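Local coordinates for mandelate racemase/muconate lactonizing enzyme family protein (PDB 2QDE) that belongs to the mandelate racemase/muconate lactonizing enzyme family of the enolase superfamily, joins an enolase-like N-terminal domain to a TIM-type barrel and binds a barium ion, at residues V349-F352 / L357-N360; E133-G138 / H311-N316; H331-L336 / D342-L347; L157-H162 / C335-D340. All coordinates share one frame; numbering follows the deposited sequence.

Interaction 1 (V349-F352 / L357-N360); sequences VPRF and LYPN
Phe-352 and Leu-357 form the tightly packed side of this contact. Methyl CD1 of Leu-357 sits over one face of the Phe-352 ring, 4.1 Å from its centroid, a CH-pi contact. The same CD1 lies 3.9 Å from CB of Pro-350. Pro-329 and Leu-330 of helix 328-332 and Leu-137 of strand 135-140 also pack on Phe-352. The two segments are the arms of a beta hairpin, strands 351-353 and 356-358, at the edge of a mixed sheet. Phe-352 and Leu-357 are an antiparallel non-hydrogen-bonded pair. Tyr-358 N bonds Arg-351 O at 2.9 Å, and Leu-357 CA gives the same oxygen a CA-H...O contact. The side carrying Arg-351 and Tyr-358 is more open to solvent. There the guanidinium lies flat on the Tyr-358 ring, planes 17° apart, with Arg-351 CZ 3.7 Å from the ring centroid. A bend at chi3 (79°) turns the guanidinium over the ring. Arg-351 NH1 also makes a salt bridge to Glu-353, and Tyr-358 OH bonds Arg-134. On the other half of the same pair a water stands between the strands, accepting from Arg-351 N at 2.9 Å and donating to Tyr-358 O at 2.7 Å.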
loop_
_atom_site.group_PDB
_atom_site.type_symbol
_atom_site.label_atom_id
_atom_site.label_comp_id
_atom_site.label_asym_id
_atom_site.label_seq_id
_atom_site.Cartn_x
_atom_site.Cartn_y
_atom_site.Cartn_z
ATOM N N VAL A 349 -37.950 -35.179 -9.630
ATOM C CA VAL A 349 -37.133 -34.007 -9.915
ATOM C C VAL A 349 -37.683 -32.764 -9.209
ATOM O O VAL A 349 -38.894 -32.546 -9.184
ATOM C CB VAL A 349 -37.102 -33.725 -11.434
ATOM C CG1 VAL A 349 -36.124 -32.604 -11.741
ATOM C CG2 VAL A 349 -36.709 -34.987 -12.193
ATOM N N PRO A 350 -36.801 -31.946 -8.607
ATOM C CA PRO A 350 -37.292 -30.739 -7.930
ATOM C C PRO A 350 -38.133 -29.913 -8.902
ATOM O O PRO A 350 -37.845 -29.863 -10.103
ATOM C CB PRO A 350 -36.005 -30.034 -7.520
ATOM C CG PRO A 350 -35.099 -31.185 -7.207
ATOM C CD PRO A 350 -35.361 -32.142 -8.355
ATOM N N ARG A 351 -39.165 -29.260 -8.379
ATOM C CA ARG A 351 -40.065 -28.470 -9.207
ATOM C C ARG A 351 -39.500 -27.177 -9.802
ATOM O O ARG A 351 -39.099 -26.260 -9.086
ATOM C CB ARG A 351 -41.342 -28.157 -8.419
ATOM C CG ARG A 351 -42.367 -27.344 -9.191
ATOM C CD ARG A 351 -43.776 -27.652 -8.713
ATOM N NE ARG A 351 -44.139 -26.988 -7.462
ATOM C CZ ARG A 351 -44.697 -25.778 -7.392
ATOM N NH1 ARG A 351 -44.952 -25.097 -8.505
ATOM N NH2 ARG A 351 -45.024 -25.257 -6.216
ATOM N N PHE A 352 -39.482 -27.128 -11.130
ATOM C CA PHE A 352 -39.029 -25.964 -11.882
ATOM C C PHE A 352 -40.300 -25.504 -12.584
ATOM O O PHE A 352 -40.793 -26.187 -13.486
ATOM C CB PHE A 352 -37.998 -26.360 -12.935
ATOM C CG PHE A 352 -36.643 -26.682 -12.377
ATOM C CD1 PHE A 352 -35.708 -25.672 -12.158
ATOM C CD2 PHE A 352 -36.290 -28.000 -12.098
ATOM C CE1 PHE A 352 -34.437 -25.971 -11.669
ATOM C CE2 PHE A 352 -35.026 -28.315 -11.608
ATOM C CZ PHE A 352 -34.093 -27.298 -11.396
ATOM N N LEU A 357 -37.489 -22.248 -8.876
ATOM C CA LEU A 357 -37.082 -23.567 -8.401
ATOM C C LEU A 357 -37.583 -23.736 -6.970
ATOM O O LEU A 357 -37.378 -22.865 -6.125
ATOM C CB LEU A 357 -35.555 -23.717 -8.429
ATOM C CG LEU A 357 -34.918 -24.810 -7.551
ATOM C CD1 LEU A 357 -35.484 -26.184 -7.900
ATOM C CD2 LEU A 357 -33.400 -24.801 -7.738
ATOM N N TYR A 358 -38.253 -24.853 -6.707
ATOM C CA TYR A 358 -38.778 -25.148 -5.378
ATOM C C TYR A 358 -38.041 -26.355 -4.830
ATOM O O TYR A 358 -37.951 -27.383 -5.498
ATOM C CB TYR A 358 -40.265 -25.500 -5.436
ATOM C CG TYR A 358 -41.166 -24.408 -5.942
ATOM C CD1 TYR A 358 -41.924 -23.636 -5.060
ATOM C CD2 TYR A 358 -41.282 -24.156 -7.312
ATOM C CE1 TYR A 358 -42.784 -22.636 -5.536
ATOM C CE2 TYR A 358 -42.127 -23.166 -7.793
ATOM C CZ TYR A 358 -42.874 -22.410 -6.906
ATOM O OH TYR A 358 -43.692 -21.424 -7.405
ATOM N N PRO A 359 -37.518 -26.259 -3.601
ATOM C CA PRO A 359 -36.801 -27.403 -3.032
ATOM C C PRO A 359 -37.782 -28.498 -2.599
ATOM O O PRO A 359 -38.863 -28.199 -2.092
ATOM C CB PRO A 359 -36.082 -26.788 -1.840
ATOM C CG PRO A 359 -37.076 -25.774 -1.362
ATOM C CD PRO A 359 -37.528 -25.123 -2.661
ATOM N N ASN A 360 -37.416 -29.760 -2.809
ATOM C CA ASN A 360 -38.288 -30.854 -2.385
ATOM C C ASN A 360 -38.323 -30.791 -0.859
ATOM O O ASN A 360 -37.395 -30.271 -0.236
ATOM C CB ASN A 360 -37.737 -32.208 -2.853
ATOM C CG ASN A 360 -38.044 -32.493 -4.318
ATOM O OD1 ASN A 360 -37.472 -33.411 -4.921
ATOM N ND2 ASN A 360 -38.955 -31.717 -4.898
HETATM O O HOH W 1 -39.835 -29.339 -5.606
#

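Interaction 2 (E133-G138 / H311-N316); sequences ERIPLG and HLLAAN
Strand 135-140 belongs to the mixed sheet of the barrel domain, and helix 303-315 packs against it here through Ile-135, Leu-313 and Ala-314. All three residues are buried, and the contact across the two segments is apolar. Ile-135 points at the helix and does most of the touching with its terminal methyl. CD1 meets CB of Leu-313 at 3.4 Å, tighter than usual for two carbons. CD1 of Ile-135 also reaches the next residue, Ala-314: it is 3.9 Å from its backbone N and 4.2 Å from its CB. The other branch does less. CG2 of Ile-135 comes only to 4.2 Å from CD1 of Leu-313. The isoleucine meets the leucine at its base, CB, and the two side chains run roughly perpendicular. CG1 of Ile-135 lies opposite the carbonyl carbon (chi1 -49°), and the extended chi2 of 162° carries CD1 out to the helix backbone. Gln-324 touches both Ile-135 and Leu-313, while Leu-357 of the neighbouring strand packs on Ile-135. Just past the contact the helix ends. Asn-316 is its first residue to leave helical angles, and its OD1 bonds Ile-319 N. An outer helix laid on a barrel strand through small and aliphatic side chains fits the TIM-type barrel of this family.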
loop_
_atom_site.group_PDB
_atom_site.type_symbol
_atom_site.label_atom_id
_atom_site.label_comp_id
_atom_site.label_asym_id
_atom_site.label_seq_id
_atom_site.Cartn_x
_atom_site.Cartn_y
_atom_site.Cartn_z
ATOM N N GLU A 133 -39.281 -19.674 0.156
ATOM C CA GLU A 133 -39.989 -20.868 -0.298
ATOM C C GLU A 133 -39.673 -21.299 -1.722
ATOM O O GLU A 133 -39.757 -22.484 -2.050
ATOM C CB GLU A 133 -41.492 -20.662 -0.119
ATOM C CG GLU A 133 -41.855 -20.398 1.333
ATOM C CD GLU A 133 -43.283 -19.945 1.515
ATOM O OE1 GLU A 133 -43.769 -19.135 0.682
ATOM O OE2 GLU A 133 -43.915 -20.384 2.501
ATOM N N ARG A 134 -39.310 -20.346 -2.569
ATOM C CA ARG A 134 -38.968 -20.659 -3.945
ATOM C C ARG A 134 -37.811 -19.777 -4.380
ATOM O O ARG A 134 -37.610 -18.683 -3.849
ATOM C CB ARG A 134 -40.177 -20.473 -4.861
ATOM C CG ARG A 134 -40.710 -19.068 -4.938
ATOM C CD ARG A 134 -41.925 -19.047 -5.837
ATOM N NE ARG A 134 -42.417 -17.695 -6.072
ATOM C CZ ARG A 134 -43.434 -17.402 -6.876
ATOM N NH1 ARG A 134 -44.073 -18.375 -7.524
ATOM N NH2 ARG A 134 -43.805 -16.143 -7.040
ATOM N N ILE A 135 -37.058 -20.267 -5.356
ATOM C CA ILE A 135 -35.870 -19.587 -5.843
ATOM C C ILE A 135 -36.012 -19.072 -7.264
ATOM O O ILE A 135 -36.175 -19.858 -8.202
ATOM C CB ILE A 135 -34.672 -20.566 -5.803
ATOM C CG1 ILE A 135 -34.606 -21.233 -4.429
ATOM C CG2 ILE A 135 -33.378 -19.842 -6.152
ATOM C CD1 ILE A 135 -33.771 -22.498 -4.408
ATOM N N PRO A 136 -35.947 -17.745 -7.448
ATOM C CA PRO A 136 -36.065 -17.182 -8.796
ATOM C C PRO A 136 -34.829 -17.565 -9.616
ATOM O O PRO A 136 -33.693 -17.463 -9.136
ATOM C CB PRO A 136 -36.169 -15.679 -8.534
ATOM C CG PRO A 136 -35.378 -15.500 -7.265
ATOM C CD PRO A 136 -35.825 -16.679 -6.436
ATOM N N LEU A 137 -35.054 -17.998 -10.855
ATOM C CA LEU A 137 -33.971 -18.433 -11.721
ATOM C C LEU A 137 -33.763 -17.628 -12.996
ATOM O O LEU A 137 -34.661 -16.943 -13.485
ATOM C CB LEU A 137 -34.190 -19.893 -12.127
ATOM C CG LEU A 137 -34.278 -20.962 -11.039
ATOM C CD1 LEU A 137 -34.788 -22.270 -11.660
ATOM C CD2 LEU A 137 -32.911 -21.159 -10.391
ATOM N N GLY A 138 -32.548 -17.748 -13.517
ATOM C CA GLY A 138 -32.151 -17.126 -14.764
ATOM C C GLY A 138 -31.646 -18.322 -15.553
ATOM O O GLY A 138 -31.492 -19.397 -14.970
ATOM N N HIS A 311 -31.415 -26.860 -1.858
ATOM C CA HIS A 311 -31.562 -26.725 -0.410
ATOM C C HIS A 311 -30.774 -25.519 0.125
ATOM O O HIS A 311 -31.276 -24.739 0.949
ATOM C CB HIS A 311 -31.096 -28.010 0.275
ATOM C CG HIS A 311 -32.074 -29.140 0.159
ATOM N ND1 HIS A 311 -33.202 -29.230 0.946
ATOM C CD2 HIS A 311 -32.105 -30.213 -0.668
ATOM C CE1 HIS A 311 -33.886 -30.310 0.612
ATOM N NE2 HIS A 311 -33.242 -30.925 -0.364
ATOM N N LEU A 312 -29.545 -25.369 -0.359
ATOM C CA LEU A 312 -28.683 -24.266 0.045
ATOM C C LEU A 312 -29.229 -22.901 -0.397
ATOM O O LEU A 312 -29.197 -21.941 0.374
ATOM C CB LEU A 312 -27.279 -24.461 -0.538
ATOM C CG LEU A 312 -26.274 -23.352 -0.214
ATOM C CD1 LEU A 312 -25.886 -23.451 1.251
ATOM C CD2 LEU A 312 -25.040 -23.473 -1.108
ATOM N N LEU A 313 -29.715 -22.812 -1.635
ATOM C CA LEU A 313 -30.239 -21.549 -2.148
ATOM C C LEU A 313 -31.505 -21.084 -1.438
ATOM O O LEU A 313 -31.808 -19.890 -1.419
ATOM C CB LEU A 313 -30.518 -21.640 -3.654
ATOM C CG LEU A 313 -29.327 -21.970 -4.560
ATOM C CD1 LEU A 313 -29.760 -21.912 -6.012
ATOM C CD2 LEU A 313 -28.194 -20.993 -4.311
ATOM N N ALA A 314 -32.248 -22.022 -0.860
ATOM C CA ALA A 314 -33.473 -21.670 -0.155
ATOM C C ALA A 314 -33.212 -21.393 1.323
ATOM O O ALA A 314 -33.993 -20.698 1.974
ATOM C CB ALA A 314 -34.495 -22.787 -0.296
ATOM N N ALA A 315 -32.112 -21.921 1.849
ATOM C CA ALA A 315 -31.799 -21.751 3.263
ATOM C C ALA A 315 -30.827 -20.622 3.603
ATOM O O ALA A 315 -31.068 -19.861 4.543
ATOM C CB ALA A 315 -31.271 -23.068 3.840
ATOM N N ASN A 316 -29.735 -20.516 2.850
ATOM C CA ASN A 316 -28.721 -19.497 3.126
ATOM C C ASN A 316 -29.231 -18.073 2.943
ATOM O O ASN A 316 -29.546 -17.640 1.836
ATOM C CB ASN A 316 -27.481 -19.749 2.265
ATOM C CG ASN A 316 -26.336 -18.827 2.612
ATOM O OD1 ASN A 316 -26.197 -17.752 2.035
ATOM N ND2 ASN A 316 -25.516 -19.239 3.572
#

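Interaction 3 (H331-L336 / D342-L347); sequences HIHDCL and DNDIAL
His-333 and Asp-344 meet side chain to side chain in a His-carboxylate hydrogen bond. It joins the end of helix 328-332 to the loop that leads on to strand 351-353, in the barrel domain. The helix stops in a Schellman motif, with Asp-334 at positive phi as its C-prime residue, and His-333 is the first residue past the helix. The aspartate side chain runs nearly square to that of the histidine. The imidazole is met at its edge, with OD1 in the ring plane, and the carboxylate is turned steeply to it. NE2 of His-333 gives its proton to OD1 of Asp-344 at 2.8 Å, and the bond is nearly straight, 175° at the hydrogen. Relative to the carboxylate, the donor comes from the anti side, 18° out of its plane. Asp-344 has CG anti to the backbone N (chi1 -167°), which brings OD1 round to the imidazole. CB of Asp-344 also comes near NE2 of His-333, at 3.5 Å. One face of the imidazole carries CG2 of Ile-332, 3.9 Å above the plane and over the ring centre. The aspartate is buried, and its second oxygen is also used: OD2 accepts from Gly-303 N, so both carboxylate oxygens have partners. Beside the histidine bond, CE1 of His-333 passes 3.6 Å from the carbonyl O of Asn-343, at the ring edge.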
loop_
_atom_site.group_PDB
_atom_site.type_symbol
_atom_site.label_atom_id
_atom_site.label_comp_id
_atom_site.label_asym_id
_atom_site.label_seq_id
_atom_site.Cartn_x
_atom_site.Cartn_y
_atom_site.Cartn_z
ATOM N N HIS A 331 -31.477 -28.366 -18.747
ATOM C CA HIS A 331 -30.539 -28.449 -19.861
ATOM C C HIS A 331 -30.465 -29.894 -20.358
ATOM O O HIS A 331 -30.461 -30.151 -21.564
ATOM C CB HIS A 331 -29.149 -27.959 -19.431
ATOM C CG HIS A 331 -29.124 -26.523 -19.001
ATOM N ND1 HIS A 331 -28.587 -26.116 -17.797
ATOM C CD2 HIS A 331 -29.573 -25.400 -19.611
ATOM C CE1 HIS A 331 -28.707 -24.804 -17.685
ATOM N NE2 HIS A 331 -29.301 -24.344 -18.771
ATOM N N ILE A 332 -30.420 -30.842 -19.427
ATOM C CA ILE A 332 -30.349 -32.249 -19.809
ATOM C C ILE A 332 -31.596 -32.697 -20.577
ATOM O O ILE A 332 -31.499 -33.418 -21.578
ATOM C CB ILE A 332 -30.179 -33.163 -18.561
ATOM C CG1 ILE A 332 -28.772 -33.000 -17.983
ATOM C CG2 ILE A 332 -30.430 -34.626 -18.931
ATOM C CD1 ILE A 332 -28.531 -33.825 -16.731
ATOM N N HIS A 333 -32.762 -32.262 -20.113
ATOM C CA HIS A 333 -34.018 -32.655 -20.740
ATOM C C HIS A 333 -34.582 -31.647 -21.741
ATOM O O HIS A 333 -35.738 -31.740 -22.142
ATOM C CB HIS A 333 -35.041 -32.960 -19.647
ATOM C CG HIS A 333 -34.612 -34.057 -18.725
ATOM N ND1 HIS A 333 -34.623 -35.385 -19.092
ATOM C CD2 HIS A 333 -34.099 -34.018 -17.472
ATOM C CE1 HIS A 333 -34.135 -36.118 -18.107
ATOM N NE2 HIS A 333 -33.808 -35.312 -17.113
ATOM N N ASP A 334 -33.751 -30.699 -22.150
ATOM C CA ASP A 334 -34.134 -29.672 -23.116
ATOM C C ASP A 334 -35.579 -29.172 -22.967
ATOM O O ASP A 334 -36.401 -29.345 -23.861
ATOM C CB ASP A 334 -33.891 -30.207 -24.535
ATOM C CG ASP A 334 -33.995 -29.129 -25.597
ATOM O OD1 ASP A 334 -33.633 -27.973 -25.319
ATOM O OD2 ASP A 334 -34.423 -29.436 -26.725
ATOM N N CYS A 335 -35.878 -28.548 -21.832
ATOM C CA CYS A 335 -37.209 -27.998 -21.567
ATOM C C CYS A 335 -37.063 -26.788 -20.646
ATOM O O CYS A 335 -35.947 -26.471 -20.214
ATOM C CB CYS A 335 -38.110 -29.052 -20.923
ATOM S SG CYS A 335 -37.344 -29.909 -19.552
ATOM N N LEU A 336 -38.173 -26.121 -20.336
ATOM C CA LEU A 336 -38.116 -24.925 -19.494
ATOM C C LEU A 336 -38.751 -25.075 -18.121
ATOM O O LEU A 336 -38.664 -24.172 -17.291
ATOM C CB LEU A 336 -38.745 -23.741 -20.235
ATOM C CG LEU A 336 -38.022 -23.369 -21.533
ATOM C CD1 LEU A 336 -38.815 -22.330 -22.292
ATOM C CD2 LEU A 336 -36.620 -22.859 -21.207
ATOM N N ASP A 342 -39.660 -36.726 -17.553
ATOM C CA ASP A 342 -40.186 -38.014 -17.109
ATOM C C ASP A 342 -39.186 -39.164 -17.116
ATOM O O ASP A 342 -39.546 -40.294 -16.782
ATOM C CB ASP A 342 -41.391 -38.401 -17.975
ATOM C CG ASP A 342 -41.018 -38.613 -19.435
ATOM O OD1 ASP A 342 -40.077 -37.944 -19.927
ATOM O OD2 ASP A 342 -41.677 -39.437 -20.100
ATOM N N ASN A 343 -37.940 -38.890 -17.487
ATOM C CA ASN A 343 -36.941 -39.949 -17.531
ATOM C C ASN A 343 -35.607 -39.520 -16.920
ATOM O O ASN A 343 -34.560 -39.687 -17.535
ATOM C CB ASN A 343 -36.748 -40.400 -18.985
ATOM C CG ASN A 343 -35.892 -41.657 -19.106
ATOM O OD1 ASN A 343 -34.680 -41.587 -19.341
ATOM N ND2 ASN A 343 -36.524 -42.819 -18.936
ATOM N N ASP A 344 -35.659 -38.969 -15.706
ATOM C CA ASP A 344 -34.459 -38.518 -14.993
ATOM C C ASP A 344 -34.118 -39.580 -13.949
ATOM O O ASP A 344 -35.007 -40.311 -13.507
ATOM C CB ASP A 344 -34.736 -37.185 -14.286
ATOM C CG ASP A 344 -33.468 -36.508 -13.793
ATOM O OD1 ASP A 344 -32.710 -35.977 -14.630
ATOM O OD2 ASP A 344 -33.222 -36.513 -12.569
ATOM N N ILE A 345 -32.850 -39.685 -13.545
ATOM C CA ILE A 345 -32.512 -40.689 -12.543
ATOM C C ILE A 345 -33.198 -40.339 -11.231
ATOM O O ILE A 345 -33.230 -41.148 -10.302
ATOM C CB ILE A 345 -30.990 -40.823 -12.313
ATOM C CG1 ILE A 345 -30.399 -39.506 -11.831
ATOM C CG2 ILE A 345 -30.311 -41.275 -13.601
ATOM C CD1 ILE A 345 -28.984 -39.651 -11.325
ATOM N N ALA A 346 -33.730 -39.121 -11.153
ATOM C CA ALA A 346 -34.478 -38.693 -9.975
ATOM C C ALA A 346 -35.930 -38.967 -10.339
ATOM O O ALA A 346 -36.435 -38.417 -11.319
ATOM C CB ALA A 346 -34.288 -37.197 -9.713
ATOM N N LEU A 347 -36.595 -39.828 -9.580
ATOM C CA LEU A 347 -37.990 -40.129 -9.867
ATOM C C LEU A 347 -38.835 -38.903 -9.584
ATOM O O LEU A 347 -39.887 -38.711 -10.191
ATOM C CB LEU A 347 -38.486 -41.292 -9.004
ATOM C CG LEU A 347 -37.919 -42.680 -9.303
ATOM C CD1 LEU A 347 -38.316 -43.625 -8.192
ATOM C CD2 LEU A 347 -38.440 -43.175 -10.647
#

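Interaction 4 (L157-H162 / C335-D340); sequences LREGFH and CLNSRD
Glu-159 meets Leu-336 and Asn-337 where helix 146-159 of the barrel domain ends in a Schellman motif. Gly-160 takes the positive phi there, and its N bonds Leu-157 O. The partner is the loop that follows helix 328-332. Glu-159 can be followed outward from its backbone. CB lies 4.1 Å from CD1 of Leu-336. CG comes closer, 3.7 Å from CB of Leu-336, and also passes the carbonyl O of that residue. Over this length the glutamate and leucine run antiparallel alongside each other. The glutamate holds CG anti to its backbone N (chi1 -176°) and then bends at chi2 (55°), which turns the carboxylate aside toward Asn-337. CD of Glu-159 lies 3.7 Å from ND2 of Asn-337. At the tip, OE2 accepts a weak hydrogen bond from that ND2, long at 3.4 Å but fairly straight, 165° at the hydrogen. The carboxylate and amide planes are well turned from each other, and the asparagine side chain comes in across the glutamate. Such a bond lends only a modest polar link at a partly exposed place. Phe-161 is the buried residue of the contact. It follows the glycine and also packs on Leu-137 and Leu-139 of strand 135-140, and Leu-336 touches Leu-139 and Val-156. The phenyl ring presents its edge to the loop, with CE1 4.2 Å from CB of Leu-336. Its CZ stops 3.3 Å from the carbonyl O of Leu-336, which lies in the ring plane.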
loop_
_atom_site.group_PDB
_atom_site.type_symbol
_atom_site.label_atom_id
_atom_site.label_comp_id
_atom_site.label_asym_id
_atom_site.label_seq_id
_atom_site.Cartn_x
_atom_site.Cartn_y
_atom_site.Cartn_z
ATOM N N LEU A 157 -37.767 -16.053 -21.515
ATOM C CA LEU A 157 -38.397 -14.938 -20.823
ATOM C C LEU A 157 -39.900 -15.173 -20.689
ATOM O O LEU A 157 -40.489 -14.865 -19.651
ATOM C CB LEU A 157 -38.120 -13.625 -21.567
ATOM C CG LEU A 157 -36.663 -13.149 -21.476
ATOM C CD1 LEU A 157 -36.422 -12.002 -22.439
ATOM C CD2 LEU A 157 -36.351 -12.738 -20.042
ATOM N N ARG A 158 -40.519 -15.729 -21.728
ATOM C CA ARG A 158 -41.959 -16.002 -21.686
ATOM C C ARG A 158 -42.313 -17.002 -20.588
ATOM O O ARG A 158 -43.392 -16.931 -19.995
ATOM C CB ARG A 158 -42.452 -16.531 -23.043
ATOM C CG ARG A 158 -43.046 -15.451 -23.944
ATOM C CD ARG A 158 -43.671 -16.032 -25.215
ATOM N NE ARG A 158 -42.681 -16.278 -26.264
ATOM C CZ ARG A 158 -42.308 -17.486 -26.679
ATOM N NH1 ARG A 158 -42.846 -18.575 -26.134
ATOM N NH2 ARG A 158 -41.396 -17.607 -27.638
ATOM N N GLU A 159 -41.398 -17.927 -20.311
ATOM C CA GLU A 159 -41.616 -18.941 -19.285
ATOM C C GLU A 159 -41.566 -18.344 -17.879
ATOM O O GLU A 159 -42.112 -18.922 -16.936
ATOM C CB GLU A 159 -40.570 -20.049 -19.425
ATOM C CG GLU A 159 -40.733 -21.224 -18.462
ATOM C CD GLU A 159 -42.109 -21.857 -18.522
ATOM O OE1 GLU A 159 -42.693 -21.927 -19.629
ATOM O OE2 GLU A 159 -42.608 -22.297 -17.455
ATOM N N GLY A 160 -40.907 -17.192 -17.737
ATOM C CA GLY A 160 -40.832 -16.544 -16.435
ATOM C C GLY A 160 -39.443 -16.318 -15.852
ATOM O O GLY A 160 -39.298 -15.710 -14.786
ATOM N N PHE A 161 -38.412 -16.795 -16.533
ATOM C CA PHE A 161 -37.059 -16.623 -16.028
ATOM C C PHE A 161 -36.665 -15.154 -15.864
ATOM O O PHE A 161 -37.107 -14.288 -16.617
ATOM C CB PHE A 161 -36.087 -17.395 -16.904
ATOM C CG PHE A 161 -36.258 -18.884 -16.785
ATOM C CD1 PHE A 161 -37.192 -19.558 -17.566
ATOM C CD2 PHE A 161 -35.534 -19.602 -15.831
ATOM C CE1 PHE A 161 -37.411 -20.932 -17.397
ATOM C CE2 PHE A 161 -35.742 -20.973 -15.650
ATOM C CZ PHE A 161 -36.687 -21.640 -16.441
ATOM N N HIS A 162 -35.824 -14.903 -14.863
ATOM C CA HIS A 162 -35.396 -13.564 -14.464
ATOM C C HIS A 162 -34.193 -12.925 -15.141
ATOM O O HIS A 162 -33.985 -11.720 -15.021
ATOM C CB HIS A 162 -35.222 -13.584 -12.951
ATOM C CG HIS A 162 -36.416 -14.141 -12.242
ATOM N ND1 HIS A 162 -37.429 -13.346 -11.751
ATOM C CD2 HIS A 162 -36.805 -15.420 -12.028
ATOM C CE1 HIS A 162 -38.390 -14.111 -11.265
ATOM N NE2 HIS A 162 -38.037 -15.374 -11.423
ATOM N N CYS A 335 -35.878 -28.548 -21.832
ATOM C CA CYS A 335 -37.209 -27.998 -21.567
ATOM C C CYS A 335 -37.063 -26.788 -20.646
ATOM O O CYS A 335 -35.947 -26.471 -20.214
ATOM C CB CYS A 335 -38.110 -29.052 -20.923
ATOM S SG CYS A 335 -37.344 -29.909 -19.552
ATOM N N LEU A 336 -38.173 -26.121 -20.336
ATOM C CA LEU A 336 -38.116 -24.925 -19.494
ATOM C C LEU A 336 -38.751 -25.075 -18.121
ATOM O O LEU A 336 -38.664 -24.172 -17.291
ATOM C CB LEU A 336 -38.745 -23.741 -20.235
ATOM C CG LEU A 336 -38.022 -23.369 -21.533
ATOM C CD1 LEU A 336 -38.815 -22.330 -22.292
ATOM C CD2 LEU A 336 -36.620 -22.859 -21.207
ATOM N N ASN A 337 -39.416 -26.200 -17.895
ATOM C CA ASN A 337 -40.020 -26.490 -16.600
ATOM C C ASN A 337 -39.913 -27.994 -16.384
ATOM O O ASN A 337 -39.678 -28.749 -17.334
ATOM C CB ASN A 337 -41.476 -26.004 -16.530
ATOM C CG ASN A 337 -42.303 -26.473 -17.695
ATOM O OD1 ASN A 337 -42.508 -27.674 -17.884
ATOM N ND2 ASN A 337 -42.783 -25.527 -18.493
ATOM N N SER A 338 -40.062 -28.427 -15.138
ATOM C CA SER A 338 -39.922 -29.841 -14.792
ATOM C C SER A 338 -41.115 -30.757 -15.044
ATOM O O SER A 338 -40.984 -31.979 -14.924
ATOM C CB SER A 338 -39.507 -29.967 -13.328
ATOM O OG SER A 338 -40.468 -29.354 -12.485
ATOM N N ARG A 339 -42.281 -30.202 -15.362
ATOM C CA ARG A 339 -43.426 -31.073 -15.618
ATOM C C ARG A 339 -43.155 -31.808 -16.930
ATOM O O ARG A 339 -43.713 -32.871 -17.186
ATOM C CB ARG A 339 -44.740 -30.279 -15.700
ATOM C CG ARG A 339 -44.629 -28.939 -16.388
ATOM C CD ARG A 339 -45.996 -28.381 -16.783
ATOM N NE ARG A 339 -46.551 -29.110 -17.923
ATOM C CZ ARG A 339 -47.587 -28.696 -18.652
ATOM N NH1 ARG A 339 -48.196 -27.550 -18.365
ATOM N NH2 ARG A 339 -48.011 -29.431 -19.679
ATOM N N ASP A 340 -42.269 -31.250 -17.747
ATOM C CA ASP A 340 -41.926 -31.881 -19.017
ATOM C C ASP A 340 -40.774 -32.880 -18.891
ATOM O O ASP A 340 -40.141 -33.232 -19.893
ATOM C CB ASP A 340 -41.572 -30.823 -20.063
ATOM C CG ASP A 340 -42.779 -30.005 -20.491
ATOM O OD1 ASP A 340 -43.915 -30.550 -20.444
ATOM O OD2 ASP A 340 -42.592 -28.829 -20.885
#

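Interaction 2 is the buried contact of the four and is purely apolar. The other three are partly buried. Interaction 1 has an apolar side and a charged, stacked side. Interaction 3 rests on one straight His-carboxylate bond, and interaction 4 on packing with a weak amide bond. Interactions 1 and 2 share a sheet: strands 356-358 and 135-140 are neighbours, joined by a backbone hydrogen bond from Ile-135 N to Leu-357 O. Interactions 3 and 4 share Cys-335 and Leu-336 in the loop after helix 328-332. That loop also reaches the hairpin, through a hydrogen bond from Phe-352 N to Ser-338 OG. A hydrogen bond from His-162 N to Leu-137 O links interaction 2 to interaction 4.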